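Local structure of probable oxidoreductase (Pseudomonas aeruginosa, 4B7C) at residues K186-F189 / L190-L194. The protein is probably an NADP-dependent oxidoreductase of the medium-chain dehydrogenase/reductase family, with a Rossmann-fold cofactor domain. Sequence-based numbering, arbitrary orientation.
Sequences KCRF and LVEEL
Arg188 and Phe189 both carry CG anti to the backbone N (chi1 -174° and 177°), which sends the two side chains along the helix toward Glu192, Glu193 and Leu194, one turn on. The arginine then bends at chi2 and chi3, so that its guanidinium swings round to the two carboxylates. Across this contact NH1 of Arg188 donates to OE1 of Glu192 at 3.0 Å and makes a longer salt bridge, 3.5 Å, to OE2 of Glu193. Both oxygens sit at the guanidinium edge, in its plane, but the Glu192 carboxylate is turned 69° against that plane and OE1 is met from above the carboxylate. Nearer the backbone, CG of Arg188 packs 3.5 Å from CD of Glu192. NE of Arg188 has its own salt bridge, to OE1 of Glu185, the strongest polar partner of this side chain.

The CB-CG stem of Glu193 and the isobutyl end of Leu194 approach the Phe189 ring obliquely, from one side of its plane. CD1 of Phe189 lies 3.5 Å from CG of Glu193, while CE2 of Phe189 rests 3.6 Å from CD1 of Leu194, whose side chain reaches on to helix 161-172. Arg306 adds a cation-pi contact to the same ring.

The backbone changes step here. Leu190, Val191 and Glu192 each bond to the carbonyl four residues back, Glu192 N to Arg188 O being the shortest at 2.8 Å. Phe189 O, however, accepts from Glu193 N at 2.9 Å and, five residues on, from Leu194 N at 3.2 Å, the latter widening the last part of helix 184-193 to a pi-type turn ahead of strand 198-201, within a beta-alpha-beta unit of the Rossmann sheet. Two carboxylates near the partially negative C-terminal end of a helix would otherwise be disfavoured; NH1 of Arg188 answers both, and its charge probably offsets that placing.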
ATOM      1  N   LYS B 186       0.401 -27.708 -12.100  1.00 60.01           N
ATOM      2  CA  LYS B 186       1.172 -26.482 -11.857  1.00 58.44           C
ATOM      3  C   LYS B 186       1.857 -26.527 -10.498  1.00 54.31           C
ATOM      4  O   LYS B 186       3.046 -26.237 -10.379  1.00 53.53           O
ATOM      5  CB  LYS B 186       0.279 -25.244 -11.956  1.00 60.55           C
ATOM      6  CG  LYS B 186      -0.023 -24.827 -13.386  1.00 62.26           C
ATOM      7  CD  LYS B 186      -0.918 -23.596 -13.437  1.00 65.49           C
ATOM      8  CE  LYS B 186      -1.145 -23.128 -14.867  1.00 66.80           C
ATOM      9  NZ  LYS B 186      -1.957 -21.880 -14.912  1.00 63.65           N
ATOM     10  N   CYS B 187       1.101 -26.910  -9.473  1.00 55.85           N
ATOM     11  CA  CYS B 187       1.622 -26.949  -8.100  1.00 55.79           C
ATOM     12  C   CYS B 187       2.733 -27.975  -7.929  1.00 57.19           C
ATOM     13  O   CYS B 187       3.743 -27.709  -7.264  1.00 56.86           O
ATOM     14  CB  CYS B 187       0.494 -27.194  -7.101  1.00 58.00           C
ATOM     15  SG  CYS B 187      -0.595 -25.747  -6.930  1.00 59.88           S
ATOM     16  N   ARG B 188       2.553 -29.141  -8.542  1.00 59.99           N
ATOM     17  CA  ARG B 188       3.591 -30.184  -8.549  1.00 61.10           C
ATOM     18  C   ARG B 188       4.858 -29.671  -9.208  1.00 55.66           C
ATOM     19  O   ARG B 188       5.958 -29.826  -8.682  1.00 49.20           O
ATOM     20  CB  ARG B 188       3.099 -31.417  -9.314  1.00 68.64           C
ATOM     21  CG  ARG B 188       4.022 -32.635  -9.272  1.00 74.19           C
ATOM     22  CD  ARG B 188       3.981 -33.489 -10.551  1.00 78.39           C
ATOM     23  NE  ARG B 188       4.365 -32.836 -11.811  1.00 83.29           N
ATOM     24  CZ  ARG B 188       5.615 -32.657 -12.244  1.00 84.07           C
ATOM     25  NH1 ARG B 188       6.652 -33.040 -11.509  1.00 82.09           N
ATOM     26  NH2 ARG B 188       5.828 -32.067 -13.415  1.00 82.88           N
ATOM     27  N   PHE B 189       4.681 -29.052 -10.367  1.00 57.48           N
ATOM     28  CA  PHE B 189       5.798 -28.467 -11.119  1.00 58.82           C
ATOM     29  C   PHE B 189       6.598 -27.468 -10.275  1.00 54.36           C
ATOM     30  O   PHE B 189       7.829 -27.508 -10.235  1.00 57.09           O
ATOM     31  CB  PHE B 189       5.268 -27.793 -12.390  1.00 62.14           C
ATOM     32  CG  PHE B 189       6.324 -27.094 -13.185  1.00 67.25           C
ATOM     33  CD1 PHE B 189       7.221 -27.817 -13.970  1.00 71.12           C
ATOM     34  CD2 PHE B 189       6.431 -25.716 -13.146  1.00 69.57           C
ATOM     35  CE1 PHE B 189       8.204 -27.174 -14.704  1.00 71.71           C
ATOM     36  CE2 PHE B 189       7.408 -25.072 -13.873  1.00 70.43           C
ATOM     37  CZ  PHE B 189       8.298 -25.797 -14.646  1.00 72.07           C
ATOM     38  N   LEU B 190       5.887 -26.589  -9.578  1.00 51.36           N
ATOM     39  CA  LEU B 190       6.527 -25.585  -8.718  1.00 50.20           C
ATOM     40  C   LEU B 190       7.429 -26.211  -7.661  1.00 50.07           C
ATOM     41  O   LEU B 190       8.562 -25.775  -7.452  1.00 47.72           O
ATOM     42  CB  LEU B 190       5.474 -24.705  -8.027  1.00 49.51           C
ATOM     43  CG  LEU B 190       4.665 -23.762  -8.921  1.00 48.58           C
ATOM     44  CD1 LEU B 190       3.578 -23.054  -8.114  1.00 45.39           C
ATOM     45  CD2 LEU B 190       5.577 -22.761  -9.615  1.00 45.55           C
ATOM     46  N   VAL B 191       6.913 -27.229  -6.987  1.00 52.55           N
ATOM     47  CA  VAL B 191       7.641 -27.861  -5.885  1.00 56.61           C
ATOM     48  C   VAL B 191       8.733 -28.799  -6.395  1.00 57.79           C
ATOM     49  O   VAL B 191       9.895 -28.678  -6.008  1.00 59.03           O
ATOM     50  CB  VAL B 191       6.689 -28.647  -4.962  1.00 59.46           C
ATOM     51  CG1 VAL B 191       7.478 -29.418  -3.907  1.00 59.51           C
ATOM     52  CG2 VAL B 191       5.686 -27.705  -4.312  1.00 59.12           C
ATOM     53  N   GLU B 192       8.357 -29.711  -7.285  1.00 63.38           N
ATOM     54  CA  GLU B 192       9.270 -30.786  -7.715  1.00 68.20           C
ATOM     55  C   GLU B 192      10.329 -30.337  -8.723  1.00 65.49           C
ATOM     56  O   GLU B 192      11.460 -30.813  -8.684  1.00 66.22           O
ATOM     57  CB  GLU B 192       8.489 -31.988  -8.269  1.00 71.77           C
ATOM     58  CG  GLU B 192       7.707 -32.738  -7.201  1.00 76.51           C
ATOM     59  CD  GLU B 192       6.919 -33.923  -7.720  1.00 80.03           C
ATOM     60  OE1 GLU B 192       7.183 -34.373  -8.858  1.00 84.66           O
ATOM     61  OE2 GLU B 192       6.048 -34.410  -6.964  1.00 81.86           O
ATOM     62  N   GLU B 193       9.960 -29.430  -9.623  1.00 63.92           N
ATOM     63  CA  GLU B 193      10.889 -28.956 -10.664  1.00 61.72           C
ATOM     64  C   GLU B 193      11.594 -27.648 -10.307  1.00 61.00           C
ATOM     65  O   GLU B 193      12.800 -27.523 -10.499  1.00 58.69           O
ATOM     66  CB  GLU B 193      10.173 -28.794 -12.011  1.00 62.81           C
ATOM     67  CG  GLU B 193       9.493 -30.054 -12.520  1.00 65.67           C
ATOM     68  CD  GLU B 193      10.428 -31.253 -12.563  1.00 66.52           C
ATOM     69  OE1 GLU B 193      11.549 -31.120 -13.097  1.00 63.45           O
ATOM     70  OE2 GLU B 193      10.047 -32.324 -12.045  1.00 71.91           O
ATOM     71  N   LEU B 194      10.845 -26.673  -9.797  1.00 60.02           N
ATOM     72  CA  LEU B 194      11.416 -25.339  -9.520  1.00 56.76           C
ATOM     73  C   LEU B 194      11.966 -25.168  -8.110  1.00 57.84           C
ATOM     74  O   LEU B 194      12.653 -24.184  -7.819  1.00 59.64           O
ATOM     75  CB  LEU B 194      10.396 -24.235  -9.809  1.00 54.10           C
ATOM     76  CG  LEU B 194       9.866 -24.147 -11.235  1.00 52.70           C
ATOM     77  CD1 LEU B 194       8.961 -22.934 -11.399  1.00 55.70           C
ATOM     78  CD2 LEU B 194      11.009 -24.108 -12.240  1.00 50.01           C
TER